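Local coordinates for myosin-I heavy chain (PDB 5EJR), which moves along actin filaments as an ATP-driven class VII myosin in early phagocytosis and adhesion, represented here by its second tail MyTH4-FERM unit, at residues A7-T12 and D142-P147; Q247-M252 and T314-C319. One frame throughout, in Å; residues are numbered along the deposited sequence.

In the fold
Contacts 1 and 2 sit on opposite sides of the chain's centre, their own centres about 55 Å apart, and share no helix or strand. Contact 1 joins the N-terminal helix 5-11 to the start of helix 142-159 in the MyTH4 part; contact 2 lies in the FERM part, where the loop before strand 253-259 meets the start of helix 317-332. Both are partly buried, but contact 1 turns on two buried residues, the aromatic W9 and L144, whereas contact 2 has a polar centre, S249 and D316, with the buried C319 also touching S249. Contact 1 is thus mainly ring-and-methyl packing, and the smaller contact 2 a hydroxyl-to-carboxylate bond at a helix N-terminus.

Contact 1. Residues A7-T12 and D142-P147; sequences AQWAST and DSLLQP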
ATOM      1  N   ALA A   7      34.185  -3.019  18.835  1.00 46.71           N
ATOM      2  CA  ALA A   7      34.640  -3.799  19.992  1.00 46.87           C
ATOM      3  C   ALA A   7      34.702  -2.922  21.239  1.00 52.13           C
ATOM      4  O   ALA A   7      34.300  -3.379  22.307  1.00 51.97           O
ATOM      5  CB  ALA A   7      36.006  -4.419  19.710  1.00 48.04           C
ATOM      6  N   GLN A   8      35.165  -1.654  21.097  1.00 49.51           N
ATOM      7  CA  GLN A   8      35.243  -0.671  22.189  1.00 50.06           C
ATOM      8  C   GLN A   8      33.849  -0.344  22.724  1.00 52.69           C
ATOM      9  O   GLN A   8      33.675  -0.218  23.939  1.00 52.55           O
ATOM     10  CB  GLN A   8      35.940   0.610  21.734  1.00 51.86           C
ATOM     11  CG  GLN A   8      37.463   0.489  21.640  1.00 66.77           C
ATOM     12  CD  GLN A   8      38.111   1.719  21.043  1.00 93.50           C
ATOM     13  OE1 GLN A   8      37.651   2.859  21.218  1.00 92.77           O
ATOM     14  NE2 GLN A   8      39.217   1.515  20.343  1.00 85.35           N
ATOM     15  N   TRP A   9      32.850  -0.238  21.807  1.00 47.23           N
ATOM     16  CA  TRP A   9      31.446   0.013  22.132  1.00 45.31           C
ATOM     17  C   TRP A   9      30.870  -1.215  22.856  1.00 48.73           C
ATOM     18  O   TRP A   9      30.168  -1.064  23.847  1.00 47.59           O
ATOM     19  CB  TRP A   9      30.650   0.342  20.841  1.00 42.82           C
ATOM     20  CG  TRP A   9      29.160   0.467  21.027  1.00 42.80           C
ATOM     21  CD1 TRP A   9      28.452   1.612  21.253  1.00 44.88           C
ATOM     22  CD2 TRP A   9      28.199  -0.595  20.976  1.00 42.22           C
ATOM     23  NE1 TRP A   9      27.109   1.326  21.356  1.00 43.20           N
ATOM     24  CE2 TRP A   9      26.924  -0.018  21.164  1.00 45.05           C
ATOM     25  CE3 TRP A   9      28.288  -1.977  20.744  1.00 43.93           C
ATOM     26  CZ2 TRP A   9      25.752  -0.778  21.149  1.00 44.69           C
ATOM     27  CZ3 TRP A   9      27.132  -2.735  20.760  1.00 45.17           C
ATOM     28  CH2 TRP A   9      25.881  -2.138  20.973  1.00 45.28           C
ATOM     29  N   ALA A  10      31.166  -2.418  22.357  1.00 46.15           N
ATOM     30  CA  ALA A  10      30.690  -3.677  22.921  1.00 46.25           C
ATOM     31  C   ALA A  10      31.347  -4.029  24.264  1.00 52.12           C
ATOM     32  O   ALA A  10      30.760  -4.793  25.029  1.00 50.66           O
ATOM     33  CB  ALA A  10      30.917  -4.799  21.933  1.00 46.81           C
ATOM     34  N   SER A  11      32.560  -3.482  24.544  1.00 51.41           N
ATOM     35  CA  SER A  11      33.329  -3.744  25.774  1.00 52.76           C
ATOM     36  C   SER A  11      32.535  -3.503  27.071  1.00 58.08           C
ATOM     37  O   SER A  11      32.640  -4.295  28.009  1.00 58.30           O
ATOM     38  CB  SER A  11      34.633  -2.952  25.781  1.00 56.18           C
ATOM     39  OG  SER A  11      34.444  -1.592  26.147  1.00 63.48           O
ATOM     40  N   THR A  12      31.708  -2.440  27.092  1.00 54.77           N
ATOM     41  CA  THR A  12      30.892  -2.031  28.244  1.00 54.02           C
ATOM     42  C   THR A  12      29.387  -2.356  28.080  1.00 56.62           C
ATOM     43  O   THR A  12      28.570  -1.809  28.833  1.00 56.63           O
ATOM     44  CB  THR A  12      31.091  -0.519  28.483  1.00 61.29           C
ATOM     45  OG1 THR A  12      30.598   0.206  27.349  1.00 60.59           O
ATOM     46  CG2 THR A  12      32.543  -0.145  28.754  1.00 58.79           C
ATOM     47  N   ASP A 142      22.478   6.263  18.623  1.00 46.80           N
ATOM     48  CA  ASP A 142      23.475   7.278  18.284  1.00 47.60           C
ATOM     49  C   ASP A 142      24.871   6.816  18.739  1.00 52.10           C
ATOM     50  O   ASP A 142      25.874   7.141  18.100  1.00 52.39           O
ATOM     51  CB  ASP A 142      23.088   8.613  18.929  1.00 50.25           C
ATOM     52  CG  ASP A 142      21.652   9.004  18.621  1.00 69.04           C
ATOM     53  OD1 ASP A 142      20.726   8.425  19.249  1.00 70.08           O
ATOM     54  OD2 ASP A 142      21.448   9.834  17.711  1.00 77.14           O
ATOM     55  N   SER A 143      24.907   5.998  19.811  1.00 47.41           N
ATOM     56  CA  SER A 143      26.117   5.403  20.369  1.00 47.53           C
ATOM     57  C   SER A 143      26.695   4.354  19.425  1.00 49.72           C
ATOM     58  O   SER A 143      27.905   4.344  19.228  1.00 50.64           O
ATOM     59  CB  SER A 143      25.816   4.768  21.723  1.00 50.56           C
ATOM     60  OG  SER A 143      26.951   4.097  22.238  1.00 64.09           O
ATOM     61  N   LEU A 144      25.838   3.465  18.863  1.00 44.21           N
ATOM     62  CA  LEU A 144      26.252   2.389  17.958  1.00 43.70           C
ATOM     63  C   LEU A 144      26.515   2.855  16.519  1.00 46.93           C
ATOM     64  O   LEU A 144      27.384   2.280  15.872  1.00 45.64           O
ATOM     65  CB  LEU A 144      25.247   1.216  17.982  1.00 42.54           C
ATOM     66  CG  LEU A 144      25.545  -0.015  17.095  1.00 46.08           C
ATOM     67  CD1 LEU A 144      26.760  -0.788  17.580  1.00 46.40           C
ATOM     68  CD2 LEU A 144      24.368  -0.944  17.027  1.00 46.59           C
ATOM     69  N   LEU A 145      25.784   3.877  16.028  1.00 44.49           N
ATOM     70  CA  LEU A 145      25.860   4.385  14.643  1.00 45.60           C
ATOM     71  C   LEU A 145      27.284   4.488  14.056  1.00 49.08           C
ATOM     72  O   LEU A 145      27.574   3.738  13.127  1.00 48.21           O
ATOM     73  CB  LEU A 145      25.109   5.724  14.476  1.00 46.14           C
ATOM     74  CG  LEU A 145      24.947   6.243  13.041  1.00 52.00           C
ATOM     75  CD1 LEU A 145      24.037   5.333  12.199  1.00 51.62           C
ATOM     76  CD2 LEU A 145      24.446   7.669  13.031  1.00 56.57           C
ATOM     77  N   GLN A 146      28.156   5.385  14.571  1.00 47.35           N
ATOM     78  CA  GLN A 146      29.519   5.550  14.049  1.00 48.43           C
ATOM     79  C   GLN A 146      30.380   4.270  14.181  1.00 52.51           C
ATOM     80  O   GLN A 146      30.858   3.809  13.140  1.00 53.18           O
ATOM     81  CB  GLN A 146      30.227   6.782  14.638  1.00 50.85           C
ATOM     82  CG  GLN A 146      31.097   7.517  13.620  1.00 64.25           C
ATOM     83  CD  GLN A 146      30.288   8.204  12.537  1.00 78.58           C
ATOM     84  OE1 GLN A 146      29.553   9.170  12.785  1.00 72.55           O
ATOM     85  NE2 GLN A 146      30.414   7.720  11.310  1.00 66.34           N
ATOM     86  N   PRO A 147      30.549   3.638  15.382  1.00 47.03           N
ATOM     87  CA  PRO A 147      31.336   2.389  15.448  1.00 46.26           C
ATOM     88  C   PRO A 147      30.884   1.284  14.480  1.00 45.73           C
ATOM     89  O   PRO A 147      31.746   0.648  13.864  1.00 44.53           O
ATOM     90  CB  PRO A 147      31.186   1.951  16.913  1.00 48.62           C
ATOM     91  CG  PRO A 147      30.909   3.199  17.655  1.00 53.14           C
ATOM     92  CD  PRO A 147      30.065   4.023  16.729  1.00 48.38           C
TER
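W9 and L144 mark the closest backbone approach of two nearly antiparallel helical segments, 7-11 and 142-147, whose axes lie 9.9 Å apart at an angle of 152°. The indole of W9 carries the contact. With CG anti to the backbone N (chi1 173°), the ring system reaches across to the first turns of helix 142-159, and L144 meets it on one face. Methyl CD1 of L144 stands 3.4 Å from the centroid of the six-membered ring of W9, only 2° off its normal, a CH-pi contact placed almost exactly over the ring centre. L144 CB follows the same face farther along, 3.8 Å from W9 CZ2. The pyrrole side of the indole meets S143 instead: its hydroxyl lies at the ring edge, with S143 OG 2.9 Å from W9 NE1. At the base of the side chain, CB of W9 rests against the pyrrolidine of P147, 4.3 Å from P147 CB. Residues S143, L144 and P147 therefore receive the indole edge, its face and its CB in turn.

Around this pair, R13 makes a cation-pi contact with W9 and bonds to its backbone O, while D105 and C109 of helix 104-113, with F14 and I54, also touch the W9 side chain. The aromatic residue thereby ties the N-terminal helix 5-11 to the helical MyTH4 part of the chain. Within 7-12, S11 OG donates to Q8 O over 2.7 Å, a side-chain bond to the preceding turn near the helix end. Across the two segments the attraction is chiefly dispersion between a methyl and an aromatic face, with the S143 hydroxyl placed at the N-H edge of the indole while the L144 methyl takes the face.

Contact 2. Residues Q247-M252 and T314-C319; sequences QQSIKM and TDDDIC. With EDO (1,2-ethanediol), chain G.
S249 reaches D316 from the loop that precedes strand 253-259. Its CB points toward segment 314-319 and lies 3.2 Å from D316 OD2 and 4.1 Å from C319 CB. One bond farther out, S249 OG, held beside its own backbone N (chi1 -62°), donates to D316 OD2 over 2.9 Å. It meets that oxygen on the anti side, 23° out of the carboxylate plane. The same OG accepts a hydrogen bond from O2 of an ethanediol molecule, probably from the crystallisation liquor, at 3.1 Å, so the hydroxyl both gives and receives. D316 is the N-cap of helix 317-332 in the helical F2 lobe of the FERM domain, whereas S249 belongs to the ubiquitin-like F1 lobe. Its other oxygen, D316 OD1, takes the nearly straight capping bond from C319 N (3.1 Å, 171°), arriving from above the carboxylate plane, and a weak one from I318 N. The cap and the contact between the lobes thus use separate oxygens of one carboxylate, and OD2 is gripped a second time by S246 N, just before the loop segment. On the ethanediol's far end, O1 lies 3.5 Å from M252 CE.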
ATOM      1  N   GLN A 247      -1.752  17.555 -16.862  1.00 25.93           N
ATOM      2  CA  GLN A 247      -1.239  17.987 -15.569  1.00 26.54           C
ATOM      3  C   GLN A 247      -2.333  18.368 -14.587  1.00 27.22           C
ATOM      4  O   GLN A 247      -2.324  17.877 -13.463  1.00 25.61           O
ATOM      5  CB  GLN A 247      -0.206  19.126 -15.759  1.00 28.71           C
ATOM      6  CG  GLN A 247       0.132  19.959 -14.495  1.00 42.85           C
ATOM      7  CD  GLN A 247       0.615  19.143 -13.320  1.00 59.80           C
ATOM      8  OE1 GLN A 247       1.311  18.129 -13.464  1.00 57.93           O
ATOM      9  NE2 GLN A 247       0.202  19.546 -12.129  1.00 51.09           N
ATOM     10  N   GLN A 248      -3.294  19.183 -15.018  1.00 24.04           N
ATOM     11  CA  GLN A 248      -4.370  19.668 -14.151  1.00 24.31           C
ATOM     12  C   GLN A 248      -5.367  18.596 -13.701  1.00 25.87           C
ATOM     13  O   GLN A 248      -6.015  18.778 -12.669  1.00 24.98           O
ATOM     14  CB  GLN A 248      -5.103  20.845 -14.810  1.00 26.36           C
ATOM     15  CG  GLN A 248      -4.275  22.139 -14.826  1.00 56.57           C
ATOM     16  CD  GLN A 248      -3.950  22.670 -13.443  1.00 81.29           C
ATOM     17  OE1 GLN A 248      -4.795  23.257 -12.759  1.00 75.31           O
ATOM     18  NE2 GLN A 248      -2.708  22.483 -13.009  1.00 76.07           N
ATOM     19  N   SER A 249      -5.477  17.484 -14.449  1.00 19.98           N
ATOM     20  CA  SER A 249      -6.437  16.418 -14.123  1.00 19.13           C
ATOM     21  C   SER A 249      -5.886  15.349 -13.203  1.00 19.44           C
ATOM     22  O   SER A 249      -6.657  14.604 -12.595  1.00 17.10           O
ATOM     23  CB  SER A 249      -6.933  15.751 -15.402  1.00 20.68           C
ATOM     24  OG  SER A 249      -7.624  16.674 -16.225  1.00 24.26           O
ATOM     25  N   ILE A 250      -4.561  15.243 -13.122  1.00 16.01           N
ATOM     26  CA  ILE A 250      -3.871  14.196 -12.369  1.00 17.15           C
ATOM     27  C   ILE A 250      -4.309  14.142 -10.900  1.00 22.28           C
ATOM     28  O   ILE A 250      -4.503  13.041 -10.362  1.00 23.99           O
ATOM     29  CB  ILE A 250      -2.327  14.328 -12.572  1.00 20.86           C
ATOM     30  CG1 ILE A 250      -1.979  13.755 -13.971  1.00 22.18           C
ATOM     31  CG2 ILE A 250      -1.554  13.574 -11.479  1.00 21.19           C
ATOM     32  CD1 ILE A 250      -0.611  13.991 -14.486  1.00 27.45           C
ATOM     33  N   LYS A 251      -4.572  15.303 -10.295  1.00 18.77           N
ATOM     34  CA  LYS A 251      -5.022  15.358  -8.902  1.00 18.73           C
ATOM     35  C   LYS A 251      -6.380  14.699  -8.665  1.00 19.21           C
ATOM     36  O   LYS A 251      -6.717  14.472  -7.526  1.00 21.48           O
ATOM     37  CB  LYS A 251      -5.054  16.805  -8.362  1.00 20.68           C
ATOM     38  CG  LYS A 251      -6.104  17.705  -9.020  1.00 24.79           C
ATOM     39  CD  LYS A 251      -6.087  19.145  -8.458  1.00 36.71           C
ATOM     40  CE  LYS A 251      -4.827  19.935  -8.768  1.00 41.71           C
ATOM     41  NZ  LYS A 251      -4.723  20.328 -10.193  1.00 45.38           N
ATOM     42  N   MET A 252      -7.171  14.465  -9.715  1.00 13.81           N
ATOM     43  CA  MET A 252      -8.518  13.909  -9.597  1.00 12.77           C
ATOM     44  C   MET A 252      -8.447  12.415  -9.500  1.00 16.25           C
ATOM     45  O   MET A 252      -9.464  11.774  -9.250  1.00 13.68           O
ATOM     46  CB  MET A 252      -9.400  14.278 -10.837  1.00 14.55           C
ATOM     47  CG  MET A 252      -9.479  15.774 -11.144  1.00 17.85           C
ATOM     48  SD  MET A 252     -10.031  16.681  -9.690  1.00 20.26           S
ATOM     49  CE  MET A 252      -9.698  18.398 -10.230  1.00 17.34           C
ATOM     50  N   THR A 314     -14.685  17.416 -21.080  1.00 15.54           N
ATOM     51  CA  THR A 314     -14.039  16.960 -22.305  1.00 15.66           C
ATOM     52  C   THR A 314     -12.701  17.646 -22.685  1.00 20.71           C
ATOM     53  O   THR A 314     -12.005  17.078 -23.525  1.00 21.52           O
ATOM     54  CB  THR A 314     -15.020  17.063 -23.458  1.00 22.35           C
ATOM     55  OG1 THR A 314     -15.271  18.438 -23.645  1.00 17.20           O
ATOM     56  CG2 THR A 314     -16.335  16.239 -23.233  1.00 18.08           C
ATOM     57  N   ASP A 315     -12.328  18.829 -22.108  1.00 16.35           N
ATOM     58  CA  ASP A 315     -11.040  19.478 -22.459  1.00 17.44           C
ATOM     59  C   ASP A 315      -9.854  18.516 -22.397  1.00 20.04           C
ATOM     60  O   ASP A 315      -9.042  18.499 -23.305  1.00 20.55           O
ATOM     61  CB  ASP A 315     -10.753  20.722 -21.604  1.00 20.14           C
ATOM     62  CG  ASP A 315     -11.483  21.964 -22.083  1.00 22.00           C
ATOM     63  OD1 ASP A 315     -12.200  21.878 -23.107  1.00 18.73           O
ATOM     64  OD2 ASP A 315     -11.367  23.009 -21.414  1.00 24.63           O
ATOM     65  N   ASP A 316      -9.776  17.706 -21.341  1.00 15.32           N
ATOM     66  CA  ASP A 316      -8.807  16.644 -21.244  1.00 13.99           C
ATOM     67  C   ASP A 316      -9.555  15.417 -21.778  1.00 18.75           C
ATOM     68  O   ASP A 316     -10.291  14.781 -21.016  1.00 17.31           O
ATOM     69  CB  ASP A 316      -8.334  16.435 -19.794  1.00 14.86           C
ATOM     70  CG  ASP A 316      -7.189  15.447 -19.646  1.00 22.15           C
ATOM     71  OD1 ASP A 316      -7.038  14.587 -20.523  1.00 21.92           O
ATOM     72  OD2 ASP A 316      -6.509  15.476 -18.596  1.00 19.57           O
ATOM     73  N   ASP A 317      -9.328  15.067 -23.059  1.00 17.37           N
ATOM     74  CA  ASP A 317     -10.002  13.931 -23.690  1.00 19.14           C
ATOM     75  C   ASP A 317      -9.548  12.558 -23.173  1.00 20.89           C
ATOM     76  O   ASP A 317     -10.343  11.613 -23.216  1.00 21.42           O
ATOM     77  CB  ASP A 317      -9.951  13.977 -25.226  1.00 23.45           C
ATOM     78  CG  ASP A 317      -8.580  14.191 -25.808  1.00 48.39           C
ATOM     79  OD1 ASP A 317      -8.158  15.369 -25.914  1.00 53.67           O
ATOM     80  OD2 ASP A 317      -7.944  13.190 -26.201  1.00 55.51           O
ATOM     81  N   ILE A 318      -8.324  12.448 -22.653  1.00 16.72           N
ATOM     82  CA  ILE A 318      -7.839  11.192 -22.066  1.00 17.75           C
ATOM     83  C   ILE A 318      -8.551  10.968 -20.730  1.00 21.51           C
ATOM     84  O   ILE A 318      -9.045   9.857 -20.454  1.00 20.73           O
ATOM     85  CB  ILE A 318      -6.283  11.161 -21.944  1.00 22.52           C
ATOM     86  CG1 ILE A 318      -5.565  11.303 -23.340  1.00 24.19           C
ATOM     87  CG2 ILE A 318      -5.794   9.942 -21.189  1.00 20.23           C
ATOM     88  CD1 ILE A 318      -6.049  10.344 -24.460  1.00 34.97           C
ATOM     89  N   CYS A 319      -8.624  12.032 -19.910  1.00 16.88           N
ATOM     90  CA  CYS A 319      -9.328  11.968 -18.642  1.00 16.67           C
ATOM     91  C   CYS A 319     -10.823  11.704 -18.891  1.00 17.98           C
ATOM     92  O   CYS A 319     -11.421  10.949 -18.131  1.00 17.06           O
ATOM     93  CB  CYS A 319      -9.112  13.238 -17.820  1.00 17.85           C
ATOM     94  SG  CYS A 319     -10.228  13.421 -16.404  1.00 21.90           S
TER
HETATM   95  C1  EDO G2406      -9.986  18.370 -14.612  1.00 63.33           C
HETATM   96  O1  EDO G2406     -10.422  19.161 -13.526  1.00 63.45           O
HETATM   97  C2  EDO G2406     -11.055  17.311 -14.965  1.00 63.45           C
HETATM   98  O2  EDO G2406     -10.743  16.733 -16.230  1.00 62.67           O